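Local coordinates for tricorn protease (Thermoplasma acidophilum, PDB 1K32), which is a serine protease of six chains in its assembly, probably cutting peptides released by the proteasome into shorter fragments, at residues 52-57 with 69-73; 107-111 with 122-126; 149-153 with 1011-1015; 156-161 with 208-214; 217-221 with 248-252. All blocks are in the same frame, centred on the assembly; numbering follows the deposited sequence.

Contact 1 of 5, residues 52-57 with 69-73; sequences LGVINN and IRVMR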
# COMPACT_ATOMS: atom_id res chain seq x y z
N LEU A 52 -20.60 47.82 -25.55
CA LEU A 52 -20.57 48.12 -24.12
C LEU A 52 -21.34 47.08 -23.33
O LEU A 52 -21.21 46.97 -22.12
CB LEU A 52 -21.21 49.46 -23.82
CG LEU A 52 -20.36 50.73 -23.77
CD1 LEU A 52 -21.16 51.79 -23.03
CD2 LEU A 52 -19.06 50.47 -23.05
N GLY A 53 -22.15 46.31 -24.04
CA GLY A 53 -23.01 45.33 -23.42
C GLY A 53 -24.35 45.71 -24.00
O GLY A 53 -24.39 46.39 -25.02
N VAL A 54 -25.44 45.30 -23.37
CA VAL A 54 -26.77 45.62 -23.91
C VAL A 54 -27.38 46.91 -23.38
O VAL A 54 -27.76 46.98 -22.21
CB VAL A 54 -27.78 44.48 -23.65
CG1 VAL A 54 -29.14 44.87 -24.20
CG2 VAL A 54 -27.28 43.19 -24.29
N ILE A 55 -27.51 47.91 -24.25
CA ILE A 55 -28.11 49.18 -23.87
C ILE A 55 -29.63 49.14 -24.04
O ILE A 55 -30.14 48.70 -25.08
CB ILE A 55 -27.54 50.32 -24.72
CG1 ILE A 55 -26.01 50.37 -24.55
CG2 ILE A 55 -28.21 51.63 -24.35
CD1 ILE A 55 -25.30 51.30 -25.53
N ASN A 56 -30.37 49.57 -23.01
CA ASN A 56 -31.83 49.58 -23.08
C ASN A 56 -32.41 50.98 -22.87
O ASN A 56 -33.61 51.18 -23.07
CB ASN A 56 -32.42 48.62 -22.04
CG ASN A 56 -32.42 49.21 -20.64
OD1 ASN A 56 -33.48 49.57 -20.10
ND2 ASN A 56 -31.24 49.33 -20.07
N ASN A 57 -31.57 51.92 -22.46
CA ASN A 57 -32.02 53.29 -22.22
C ASN A 57 -30.87 54.28 -22.44
O ASN A 57 -29.72 53.97 -22.15
CB ASN A 57 -32.56 53.44 -20.79
CG ASN A 57 -33.37 54.72 -20.61
OD1 ASN A 57 -34.03 55.17 -21.53
ND2 ASN A 57 -33.34 55.30 -19.40
N ILE A 69 -26.28 56.76 -20.22
CA ILE A 69 -26.62 55.45 -20.76
C ILE A 69 -26.70 54.30 -19.75
O ILE A 69 -25.83 54.18 -18.87
CB ILE A 69 -25.59 55.05 -21.84
CG1 ILE A 69 -25.50 56.14 -22.91
CG2 ILE A 69 -25.96 53.71 -22.45
CD1 ILE A 69 -24.36 55.95 -23.91
N ARG A 70 -27.72 53.46 -19.90
CA ARG A 70 -27.88 52.29 -19.04
C ARG A 70 -27.49 51.05 -19.86
O ARG A 70 -28.04 50.79 -20.93
CB ARG A 70 -29.32 52.12 -18.52
CG ARG A 70 -29.47 50.90 -17.60
CD ARG A 70 -30.86 50.73 -17.01
NE ARG A 70 -30.97 49.63 -16.03
CZ ARG A 70 -31.09 48.33 -16.35
NH1 ARG A 70 -31.20 47.42 -15.40
NH2 ARG A 70 -31.10 47.95 -17.61
N VAL A 71 -26.51 50.29 -19.38
CA VAL A 71 -26.11 49.11 -20.12
C VAL A 71 -26.16 47.90 -19.22
O VAL A 71 -25.87 48.00 -18.03
CB VAL A 71 -24.67 49.28 -20.69
CG1 VAL A 71 -23.71 49.61 -19.59
CG2 VAL A 71 -24.23 47.99 -21.40
N MET A 72 -26.56 46.76 -19.77
CA MET A 72 -26.60 45.54 -18.97
C MET A 72 -25.50 44.55 -19.38
O MET A 72 -25.10 44.51 -20.54
CB MET A 72 -27.98 44.87 -19.09
CG MET A 72 -29.12 45.67 -18.47
SD MET A 72 -30.72 44.98 -19.01
CE MET A 72 -30.71 45.65 -20.67
N ARG A 73 -25.00 43.78 -18.42
CA ARG A 73 -23.96 42.78 -18.69
C ARG A 73 -24.28 41.51 -17.92
O ARG A 73 -25.16 41.52 -17.06
CB ARG A 73 -22.57 43.31 -18.30
CG ARG A 73 -21.98 44.20 -19.36
CD ARG A 73 -20.58 44.67 -19.01
NE ARG A 73 -20.14 45.69 -19.95
CZ ARG A 73 -18.96 46.31 -19.89
NH1 ARG A 73 -18.64 47.22 -20.79
NH2 ARG A 73 -18.10 46.00 -18.93
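Val71 lays its CG2 methyl over the backbone of the turn entering the first strand, 3.3 Å from Leu52 O and close to Gly53 C. With chi1 at 55°, that methyl is anti to the backbone N, which carries it to the Leu52–Gly53 peptide. On the same face Ile55 CG2 meets Ile69 CG2 at 3.6 Å, the two chains crossing at a slant. The opposite face holds Val54 and Met72, whose bent chain brings CE to 3.9 Å from Val54 CG1 and beside Asn56 CB. These residues belong to the antiparallel hairpin 54-60/66-73 of a propeller blade; Val54 and Met72 form a hydrogen-bonded pair, with Met72 N 2.7 Å from Val54 O. Arg70 sends its guanidinium out of the hairpin, chiefly to Thr109 O. At the open end Arg73, extended from CG to NE, grips one carbonyl side-on: NE reaches Leu52 O at 2.7 Å and NH1 the same oxygen at 2.9 Å, both in the guanidinium plane. With an alanine here, Leu52 O would probably lose both guanidinium donors and the turn be held less firmly. Backbone hydrogen bonds pair the strands, apolar side chains pack both faces, and Arg73 holds the turn.

Contact 2 of 5, residues 107-111 with 122-126; sequences MFTDV and ISTDA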
# COMPACT_ATOMS: atom_id res chain seq x y z
N MET A 107 -35.78 46.40 -14.67
CA MET A 107 -34.46 46.83 -15.13
C MET A 107 -34.08 48.07 -14.33
O MET A 107 -34.18 49.19 -14.83
CB MET A 107 -34.52 47.15 -16.63
CG MET A 107 -34.72 45.92 -17.53
SD MET A 107 -34.80 46.33 -19.30
CE MET A 107 -36.53 46.45 -19.48
N PHE A 108 -33.64 47.83 -13.10
CA PHE A 108 -33.31 48.91 -12.18
C PHE A 108 -31.90 49.49 -12.28
O PHE A 108 -31.03 48.91 -12.91
CB PHE A 108 -33.65 48.47 -10.75
CG PHE A 108 -35.14 48.26 -10.53
CD1 PHE A 108 -35.61 47.64 -9.36
CD2 PHE A 108 -36.07 48.71 -11.47
CE1 PHE A 108 -36.98 47.48 -9.13
CE2 PHE A 108 -37.46 48.55 -11.25
CZ PHE A 108 -37.90 47.94 -10.07
N THR A 109 -31.70 50.63 -11.62
CA THR A 109 -30.44 51.37 -11.67
C THR A 109 -30.52 51.97 -13.06
O THR A 109 -30.08 51.36 -14.05
CB THR A 109 -29.21 50.48 -11.56
OG1 THR A 109 -29.22 49.82 -10.29
CG2 THR A 109 -27.93 51.32 -11.68
N ASP A 110 -31.11 53.15 -13.12
CA ASP A 110 -31.33 53.83 -14.38
C ASP A 110 -31.35 55.34 -14.20
O ASP A 110 -31.22 55.85 -13.09
CB ASP A 110 -32.67 53.36 -14.96
CG ASP A 110 -32.80 53.60 -16.45
OD1 ASP A 110 -33.80 53.12 -17.03
OD2 ASP A 110 -31.92 54.25 -17.04
N VAL A 111 -31.51 56.06 -15.31
CA VAL A 111 -31.60 57.51 -15.28
C VAL A 111 -33.03 57.80 -14.86
O VAL A 111 -33.96 57.17 -15.37
CB VAL A 111 -31.37 58.10 -16.68
CG1 VAL A 111 -31.73 59.58 -16.69
CG2 VAL A 111 -29.92 57.89 -17.09
N ILE A 122 -30.38 59.77 -10.68
CA ILE A 122 -30.50 58.36 -10.97
C ILE A 122 -31.42 57.68 -9.99
O ILE A 122 -31.66 58.18 -8.89
CB ILE A 122 -29.14 57.61 -10.95
CG1 ILE A 122 -28.47 57.74 -9.59
CG2 ILE A 122 -28.25 58.14 -12.06
CD1 ILE A 122 -27.16 56.93 -9.49
N SER A 123 -31.94 56.53 -10.41
CA SER A 123 -32.83 55.74 -9.58
C SER A 123 -32.14 54.41 -9.38
O SER A 123 -31.74 53.78 -10.35
CB SER A 123 -34.15 55.55 -10.29
OG SER A 123 -34.93 54.60 -9.61
N THR A 124 -31.97 53.99 -8.13
CA THR A 124 -31.31 52.72 -7.87
C THR A 124 -31.54 52.13 -6.49
O THR A 124 -31.68 52.84 -5.49
CB THR A 124 -29.78 52.81 -8.13
OG1 THR A 124 -29.19 51.53 -7.93
CG2 THR A 124 -29.13 53.81 -7.19
N ASP A 125 -31.56 50.80 -6.45
CA ASP A 125 -31.76 50.04 -5.23
C ASP A 125 -30.42 49.48 -4.78
O ASP A 125 -30.34 48.77 -3.77
CB ASP A 125 -32.72 48.89 -5.49
CG ASP A 125 -32.24 47.98 -6.60
OD1 ASP A 125 -32.05 48.45 -7.74
OD2 ASP A 125 -32.04 46.78 -6.33
N ALA A 126 -29.38 49.80 -5.53
CA ALA A 126 -28.03 49.31 -5.25
C ALA A 126 -27.63 49.38 -3.78
O ALA A 126 -26.93 48.50 -3.27
CB ALA A 126 -27.02 50.08 -6.09
O HOH W 1 -33.94 51.89 -10.99
O HOH W 2 -30.56 47.70 -9.89
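Thr109 turns OG1 to the side of its own backbone N (chi1 -62°), while Thr124 swings OG1 opposite its backbone N (chi1 -177°), and the two side chains lie alongside, pointing the same way. Thr124 OG1 donates to Thr109 OG1 at 2.9 Å. The setting is the antiparallel hairpin 110-114/120-124 of a propeller blade, opened by a G1 beta bulge in which Thr109 and Asp110 both face Ser123. Beyond the bulge the pairing is regular: Asp110 N donates to Ser123 O at 2.9 Å, and Ser123 N returns a nearly straight bond to Asp110 O. Water serves the bulged residue. Water 1 accepts from Thr109 N and donates to Ser123 OG, whose main partner is Ala154 O, while water 2 accepts from Thr109 OG1 and donates to Asp125 OD1. Thr124 OG1 is used twice, since it also accepts from Ala126 N at 3.0 Å, closing an ST turn where the strand ends. The hydroxyl pair is therefore tied to both the bulge and the turn. Asp125 sends its other oxygen to a salt bridge with Arg830, at the start of helix 830-848 outside the propeller. Asp125 OD1, at the edge of the Phe108 ring, lies 3.4 Å from Phe108 CB, with the carboxylate and ring planes 74° apart.

Contact 3 of 5, residues 149-153 with 1011-1015; sequences LNLGP and PHDYL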
# COMPACT_ATOMS: atom_id res chain seq x y z
N LEU A 149 -32.01 62.08 -2.50
CA LEU A 149 -33.03 63.11 -2.47
C LEU A 149 -34.03 62.80 -1.38
O LEU A 149 -34.80 63.66 -0.97
CB LEU A 149 -33.73 63.22 -3.83
CG LEU A 149 -32.80 63.48 -5.02
CD1 LEU A 149 -33.63 63.91 -6.20
CD2 LEU A 149 -31.75 64.55 -4.67
N ASN A 150 -34.01 61.56 -0.91
CA ASN A 150 -34.89 61.09 0.16
C ASN A 150 -36.37 61.29 -0.10
O ASN A 150 -37.10 61.74 0.78
CB ASN A 150 -34.52 61.81 1.46
CG ASN A 150 -33.13 61.46 1.91
OD1 ASN A 150 -32.38 62.32 2.35
ND2 ASN A 150 -32.78 60.19 1.80
N LEU A 151 -36.80 60.96 -1.31
CA LEU A 151 -38.21 61.10 -1.68
C LEU A 151 -38.87 59.73 -1.78
O LEU A 151 -40.00 59.61 -2.27
CB LEU A 151 -38.31 61.86 -3.00
CG LEU A 151 -37.82 63.31 -2.96
CD1 LEU A 151 -37.49 63.83 -4.36
CD2 LEU A 151 -38.89 64.17 -2.30
N GLY A 152 -38.16 58.71 -1.31
CA GLY A 152 -38.67 57.34 -1.35
C GLY A 152 -38.42 56.70 -2.71
O GLY A 152 -37.80 57.32 -3.57
N PRO A 153 -38.88 55.45 -2.93
CA PRO A 153 -38.66 54.79 -4.22
C PRO A 153 -39.34 55.54 -5.35
O PRO A 153 -40.45 56.04 -5.20
CB PRO A 153 -39.25 53.40 -4.01
CG PRO A 153 -40.30 53.62 -2.96
CD PRO A 153 -39.62 54.58 -2.00
N PRO A 1011 -44.05 60.93 -0.39
CA PRO A 1011 -42.67 61.40 -0.55
C PRO A 1011 -42.23 62.25 0.63
O PRO A 1011 -41.11 62.12 1.11
CB PRO A 1011 -42.72 62.19 -1.86
CG PRO A 1011 -43.77 61.47 -2.64
CD PRO A 1011 -44.85 61.27 -1.59
N HIS A 1012 -43.13 63.11 1.12
CA HIS A 1012 -42.79 63.97 2.24
C HIS A 1012 -42.59 63.17 3.52
O HIS A 1012 -41.97 63.64 4.47
CB HIS A 1012 -43.85 65.08 2.43
CG HIS A 1012 -45.27 64.60 2.35
ND1 HIS A 1012 -45.91 63.96 3.39
CD2 HIS A 1012 -46.18 64.70 1.35
CE1 HIS A 1012 -47.15 63.69 3.04
NE2 HIS A 1012 -47.34 64.12 1.80
N ASP A 1013 -43.12 61.94 3.55
CA ASP A 1013 -42.93 61.08 4.72
C ASP A 1013 -41.48 60.63 4.70
O ASP A 1013 -40.81 60.63 5.73
CB ASP A 1013 -43.87 59.87 4.66
CG ASP A 1013 -45.31 60.22 4.98
OD1 ASP A 1013 -46.22 59.78 4.25
OD2 ASP A 1013 -45.53 60.94 5.97
N TYR A 1014 -40.99 60.26 3.52
CA TYR A 1014 -39.59 59.85 3.39
C TYR A 1014 -38.68 61.03 3.68
O TYR A 1014 -37.64 60.87 4.30
CB TYR A 1014 -39.29 59.33 1.99
CG TYR A 1014 -39.91 57.99 1.69
CD1 TYR A 1014 -41.11 57.89 0.99
CD2 TYR A 1014 -39.29 56.81 2.10
CE1 TYR A 1014 -41.67 56.65 0.70
CE2 TYR A 1014 -39.84 55.56 1.83
CZ TYR A 1014 -41.02 55.49 1.13
OH TYR A 1014 -41.55 54.27 0.83
N LEU A 1015 -39.08 62.22 3.23
CA LEU A 1015 -38.29 63.43 3.47
C LEU A 1015 -38.13 63.70 4.96
O LEU A 1015 -37.06 64.08 5.40
CB LEU A 1015 -38.94 64.65 2.81
CG LEU A 1015 -38.56 64.97 1.36
CD1 LEU A 1015 -39.25 66.27 0.94
CD2 LEU A 1015 -37.04 65.12 1.25
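Tyr1014, Leu151 and Leu1015 carry most of this contact between an irregular loop and the short helix 1011-1015. The Tyr1014 ring lies flat against the loop: Gly152 CA sits over the centre of one face, 3.4 Å from the ring centroid and 13° off the normal, a CH-pi contact. A side chain on Gly152 would run into Tyr1014 CD1, which makes the bare alpha carbon the condition for so close a fit. Farther along the ring, Pro153 CD packs 3.5 Å from Tyr1014 CZ, the proline crossing the tyrosine at about a right angle. Leu151 starts out from the loop away from the helix, but with CG opposite the carbonyl carbon (chi1 -65°) its CD2 returns to lie 3.8 Å from Leu1015 CG, the two leucines side by side, pointing the same way. Leu1015 CD2 reaches the backbone, 3.4 Å from Asn150 O. No hydrogen bond crosses between the segments; Leu1015 N is spent inside the helix on Pro1011 O. Tyr1009 stacks on the Tyr1014 ring, and Phe196 touches both Leu151 and Pro1011. Were Tyr1014 an alanine, Gly152 and Pro153 would probably lose the ring they rest on, and a gap would open. The arrangement is a domain-to-domain docking, in which the loop linking two propeller blades, between strands 145-148 and 156-160, receives a helix near the C-terminus.

Contact 4 of 5, residues 156-161 with 208-214; sequences HILFAD and SPVIVGH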
# COMPACT_ATOMS: atom_id res chain seq x y z
N HIS A 156 -39.26 57.86 -12.09
CA HIS A 156 -39.03 59.10 -12.80
C HIS A 156 -39.22 60.33 -11.92
O HIS A 156 -40.04 60.33 -10.99
CB HIS A 156 -40.00 59.25 -13.98
CG HIS A 156 -39.90 58.16 -15.00
ND1 HIS A 156 -40.61 56.98 -14.90
CD2 HIS A 156 -39.20 58.07 -16.16
CE1 HIS A 156 -40.36 56.22 -15.96
NE2 HIS A 156 -39.51 56.86 -16.73
N ILE A 157 -38.45 61.37 -12.21
CA ILE A 157 -38.60 62.63 -11.50
C ILE A 157 -38.51 63.73 -12.54
O ILE A 157 -37.56 63.77 -13.33
CB ILE A 157 -37.53 62.87 -10.40
CG1 ILE A 157 -37.79 64.23 -9.75
CG2 ILE A 157 -36.12 62.84 -11.00
CD1 ILE A 157 -37.16 64.39 -8.39
N LEU A 158 -39.51 64.59 -12.56
CA LEU A 158 -39.55 65.71 -13.48
C LEU A 158 -39.65 66.97 -12.64
O LEU A 158 -40.02 66.93 -11.47
CB LEU A 158 -40.76 65.59 -14.40
CG LEU A 158 -40.99 64.22 -15.03
CD1 LEU A 158 -42.30 64.24 -15.81
CD2 LEU A 158 -39.82 63.86 -15.94
N PHE A 159 -39.30 68.10 -13.24
CA PHE A 159 -39.36 69.36 -12.53
C PHE A 159 -40.17 70.35 -13.34
O PHE A 159 -39.94 70.52 -14.53
CB PHE A 159 -37.96 69.92 -12.28
CG PHE A 159 -37.10 69.03 -11.43
CD1 PHE A 159 -36.59 67.84 -11.93
CD2 PHE A 159 -36.79 69.39 -10.12
CE1 PHE A 159 -35.79 67.01 -11.15
CE2 PHE A 159 -35.99 68.58 -9.33
CZ PHE A 159 -35.49 67.38 -9.84
N ALA A 160 -41.12 71.00 -12.69
CA ALA A 160 -41.96 71.97 -13.35
C ALA A 160 -42.18 73.15 -12.42
O ALA A 160 -42.58 72.99 -11.26
CB ALA A 160 -43.30 71.34 -13.72
N ASP A 161 -41.92 74.35 -12.93
CA ASP A 161 -42.11 75.56 -12.14
C ASP A 161 -41.49 75.41 -10.75
O ASP A 161 -42.04 75.88 -9.76
CB ASP A 161 -43.60 75.86 -12.03
CG ASP A 161 -44.29 75.85 -13.38
OD1 ASP A 161 -43.87 76.63 -14.26
OD2 ASP A 161 -45.24 75.06 -13.56
N SER A 208 -43.91 55.85 -18.41
CA SER A 208 -43.19 56.87 -19.17
C SER A 208 -43.76 58.28 -19.18
O SER A 208 -44.08 58.83 -20.24
CB SER A 208 -43.03 56.40 -20.62
OG SER A 208 -42.37 55.16 -20.64
N PRO A 209 -43.88 58.90 -18.00
CA PRO A 209 -44.42 60.25 -17.96
C PRO A 209 -43.42 61.30 -18.48
O PRO A 209 -42.21 61.18 -18.28
CB PRO A 209 -44.76 60.44 -16.49
CG PRO A 209 -43.64 59.63 -15.80
CD PRO A 209 -43.64 58.37 -16.64
N VAL A 210 -43.93 62.31 -19.17
CA VAL A 210 -43.12 63.41 -19.68
C VAL A 210 -43.93 64.69 -19.56
O VAL A 210 -45.16 64.65 -19.46
CB VAL A 210 -42.73 63.24 -21.17
CG1 VAL A 210 -41.74 62.10 -21.33
CG2 VAL A 210 -44.00 63.05 -22.02
N ILE A 211 -43.23 65.82 -19.57
CA ILE A 211 -43.88 67.11 -19.46
C ILE A 211 -43.61 68.00 -20.67
O ILE A 211 -42.47 68.16 -21.11
CB ILE A 211 -43.41 67.86 -18.19
CG1 ILE A 211 -44.02 67.19 -16.95
CG2 ILE A 211 -43.83 69.34 -18.26
CD1 ILE A 211 -43.52 67.75 -15.64
N VAL A 212 -44.68 68.53 -21.23
CA VAL A 212 -44.60 69.43 -22.37
C VAL A 212 -45.51 70.59 -22.02
O VAL A 212 -46.71 70.40 -21.79
CB VAL A 212 -45.07 68.76 -23.67
CG1 VAL A 212 -44.98 69.75 -24.83
CG2 VAL A 212 -44.21 67.54 -23.96
N GLY A 213 -44.94 71.79 -21.94
CA GLY A 213 -45.73 72.94 -21.57
C GLY A 213 -46.11 72.73 -20.12
O GLY A 213 -45.24 72.62 -19.25
N HIS A 214 -47.41 72.67 -19.84
CA HIS A 214 -47.86 72.43 -18.48
C HIS A 214 -48.79 71.23 -18.43
O HIS A 214 -49.82 71.24 -17.75
CB HIS A 214 -48.53 73.68 -17.91
CG HIS A 214 -47.55 74.75 -17.56
ND1 HIS A 214 -46.83 75.44 -18.51
CD2 HIS A 214 -47.13 75.22 -16.36
CE1 HIS A 214 -46.00 76.28 -17.91
NE2 HIS A 214 -46.16 76.16 -16.60
O HOH W 3 -40.02 55.24 -19.48
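Two neighbouring blades of the six-bladed beta propeller pack here through their first strands, His156 to Ala160 facing Ser208 to Val212. The strands run almost parallel, 12° apart, but their axes stay 8.0 Å from each other, so side chains and not backbone bonds fill the space between the sheets. At one end the His156 ring receives Pro209 CD over a face in a CH-pi contact, 4.0 Å from the ring centroid and offset toward the rim. The ring's turn is set from outside the pair: ND1 hydrogen-bonds to Thr170 OG1, and NE2 meets water 3 at 3.2 Å. The same water donates to Ser208 OG at 2.6 Å, so it links His156 to Ser208, whose hydroxyl also bonds Glu172. In the middle Leu158 and Ile211 lie alongside, running in opposite senses. Leu158 CG and Ile211 CG1 both stand anti to the carbonyl carbon (chi1 -47° and -72°), and Leu158 CD1 comes to 3.6 Å from Ile211 CG1. Ile211 CD1 continues on to Ala160 CB, 4.1 Å away. Val165 of strand 163-168 touches both Leu158 and Ile211, adding the next strand to this apolar layer. Polar groups meet at the exposed far end, where His214 NE2 gives a weak hydrogen bond to Asp161 OD1 at 3.3 Å, the carboxylate lying near the plane of the imidazole.

Contact 5 of 5, residues 217-221 with 248-252; sequences YFITD and YPRHL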
# COMPACT_ATOMS: atom_id res chain seq x y z
N TYR A 217 -47.55 64.10 -20.05
CA TYR A 217 -47.94 63.09 -21.01
C TYR A 217 -47.42 61.74 -20.53
O TYR A 217 -46.34 61.64 -19.92
CB TYR A 217 -47.40 63.42 -22.40
CG TYR A 217 -48.07 64.63 -23.02
CD1 TYR A 217 -47.77 65.92 -22.58
CD2 TYR A 217 -49.03 64.47 -24.02
CE1 TYR A 217 -48.40 67.03 -23.13
CE2 TYR A 217 -49.66 65.56 -24.57
CZ TYR A 217 -49.35 66.84 -24.13
OH TYR A 217 -50.00 67.91 -24.69
N PHE A 218 -48.19 60.69 -20.80
CA PHE A 218 -47.82 59.35 -20.37
C PHE A 218 -48.58 58.29 -21.14
O PHE A 218 -49.44 58.59 -21.98
CB PHE A 218 -48.11 59.19 -18.87
CG PHE A 218 -49.53 59.50 -18.48
CD1 PHE A 218 -50.53 58.55 -18.64
CD2 PHE A 218 -49.87 60.75 -17.98
CE1 PHE A 218 -51.86 58.85 -18.30
CE2 PHE A 218 -51.19 61.06 -17.63
CZ PHE A 218 -52.19 60.10 -17.80
N ILE A 219 -48.28 57.04 -20.83
CA ILE A 219 -48.92 55.93 -21.51
C ILE A 219 -49.72 55.03 -20.58
O ILE A 219 -49.29 54.75 -19.45
CB ILE A 219 -47.86 55.06 -22.23
CG1 ILE A 219 -47.17 55.88 -23.33
CG2 ILE A 219 -48.51 53.79 -22.80
CD1 ILE A 219 -45.98 55.19 -23.95
N THR A 220 -50.89 54.59 -21.05
CA THR A 220 -51.72 53.66 -20.29
C THR A 220 -52.72 52.97 -21.20
O THR A 220 -52.99 53.44 -22.30
CB THR A 220 -52.46 54.34 -19.11
OG1 THR A 220 -52.99 53.33 -18.25
CG2 THR A 220 -53.58 55.22 -19.61
N ASP A 221 -53.25 51.84 -20.76
CA ASP A 221 -54.20 51.11 -21.60
C ASP A 221 -55.58 51.03 -20.96
O ASP A 221 -56.29 50.03 -21.10
CB ASP A 221 -53.65 49.71 -21.90
CG ASP A 221 -53.39 48.89 -20.65
OD1 ASP A 221 -52.78 47.81 -20.76
OD2 ASP A 221 -53.79 49.33 -19.55
N TYR A 248 -48.44 48.35 -29.00
CA TYR A 248 -48.46 49.30 -27.89
C TYR A 248 -47.30 50.30 -28.00
O TYR A 248 -46.19 49.93 -28.38
CB TYR A 248 -48.32 48.58 -26.55
CG TYR A 248 -49.58 47.99 -25.97
CD1 TYR A 248 -50.42 47.18 -26.74
CD2 TYR A 248 -49.92 48.22 -24.64
CE1 TYR A 248 -51.57 46.62 -26.19
CE2 TYR A 248 -51.07 47.67 -24.08
CZ TYR A 248 -51.89 46.87 -24.86
OH TYR A 248 -53.02 46.33 -24.30
N PRO A 249 -47.57 51.57 -27.69
CA PRO A 249 -46.53 52.60 -27.74
C PRO A 249 -45.67 52.41 -26.48
O PRO A 249 -46.15 51.93 -25.45
CB PRO A 249 -47.33 53.90 -27.72
CG PRO A 249 -48.48 53.55 -26.80
CD PRO A 249 -48.87 52.16 -27.32
N ARG A 250 -44.39 52.78 -26.56
CA ARG A 250 -43.51 52.60 -25.41
C ARG A 250 -42.44 53.66 -25.31
O ARG A 250 -42.02 54.25 -26.31
CB ARG A 250 -42.75 51.26 -25.50
CG ARG A 250 -43.57 50.00 -25.57
CD ARG A 250 -44.32 49.73 -24.28
NE ARG A 250 -45.16 48.56 -24.44
CZ ARG A 250 -46.08 48.17 -23.57
NH1 ARG A 250 -46.79 47.08 -23.82
NH2 ARG A 250 -46.28 48.87 -22.46
N HIS A 251 -41.98 53.87 -24.07
CA HIS A 251 -40.85 54.74 -23.85
C HIS A 251 -40.97 56.18 -24.34
O HIS A 251 -40.23 56.58 -25.22
CB HIS A 251 -39.65 54.07 -24.53
CG HIS A 251 -38.31 54.44 -23.96
ND1 HIS A 251 -37.80 53.86 -22.82
CD2 HIS A 251 -37.36 55.28 -24.42
CE1 HIS A 251 -36.58 54.32 -22.61
NE2 HIS A 251 -36.29 55.18 -23.56
N LEU A 252 -41.91 56.96 -23.80
CA LEU A 252 -42.03 58.36 -24.20
C LEU A 252 -40.83 59.17 -23.68
O LEU A 252 -40.34 58.92 -22.59
CB LEU A 252 -43.28 59.02 -23.61
CG LEU A 252 -44.66 58.47 -23.92
CD1 LEU A 252 -45.68 59.46 -23.38
CD2 LEU A 252 -44.84 58.29 -25.43
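Ile219 is the centre of this contact, its CD1 wedged against Leu252 CG at 3.5 Å. The same methyl lies 3.6 Å from Pro249 O, and the other branch, CG2, meets Pro249 CG at 4.0 Å. Because chi1 is -64°, CG1 stands opposite the carbonyl carbon and CG2 opposite the backbone N, which puts CD1 between Leu252 and Pro249 O while CG2 covers the proline ring at CG. Leu252 also reaches back over the neighbouring backbone, CD1 resting 3.7 Å from Phe218 CA. At the other end Asp221 OD1 comes to the edge of the Tyr248 ring, in its plane and 3.7 Å from CE2, with the carboxylate turned 84° against the ring. Next come the groups that position these: Gly178 N donates to Asp221 OD1, and Lys177 makes a cation-pi contact with Tyr248. Arg250, whose side chain sets out away from strand 217-220, forms salt bridges with Glu711 and Glu172. The strands belong to adjacent propeller blades, 215-220 and 249-254, with axes 7.7 Å apart. No hydrogen bond joins the two segments, and Pro249 O is buried by the contact with no partner in the model. Hydrophobic packing therefore holds this blade interface, while the charge of Arg250 is paired with acids outside the two segments.

Overall arrangement
The five contacts follow the six-bladed propeller from its second blade to its sixth. Contacts 1 and 2 lie within successive blades, each a hairpin of its first two strands, their centres about 13 Å apart; Arg70 joins them. Contacts 4 and 5 pack one blade on the next, and share the sheet of strands 207-212 and 215-220, their centres about 14 Å apart. Contact 3 ties the chain's far end to the propeller, and contacts 4 and 5 fall between its two segments in sequence; Ile157 of contact 4 touches Leu149 and Leu151. Asn57 of contact 1 packs against His251 of contact 5. Together they hold blade to blade and the propeller to the C-terminal region.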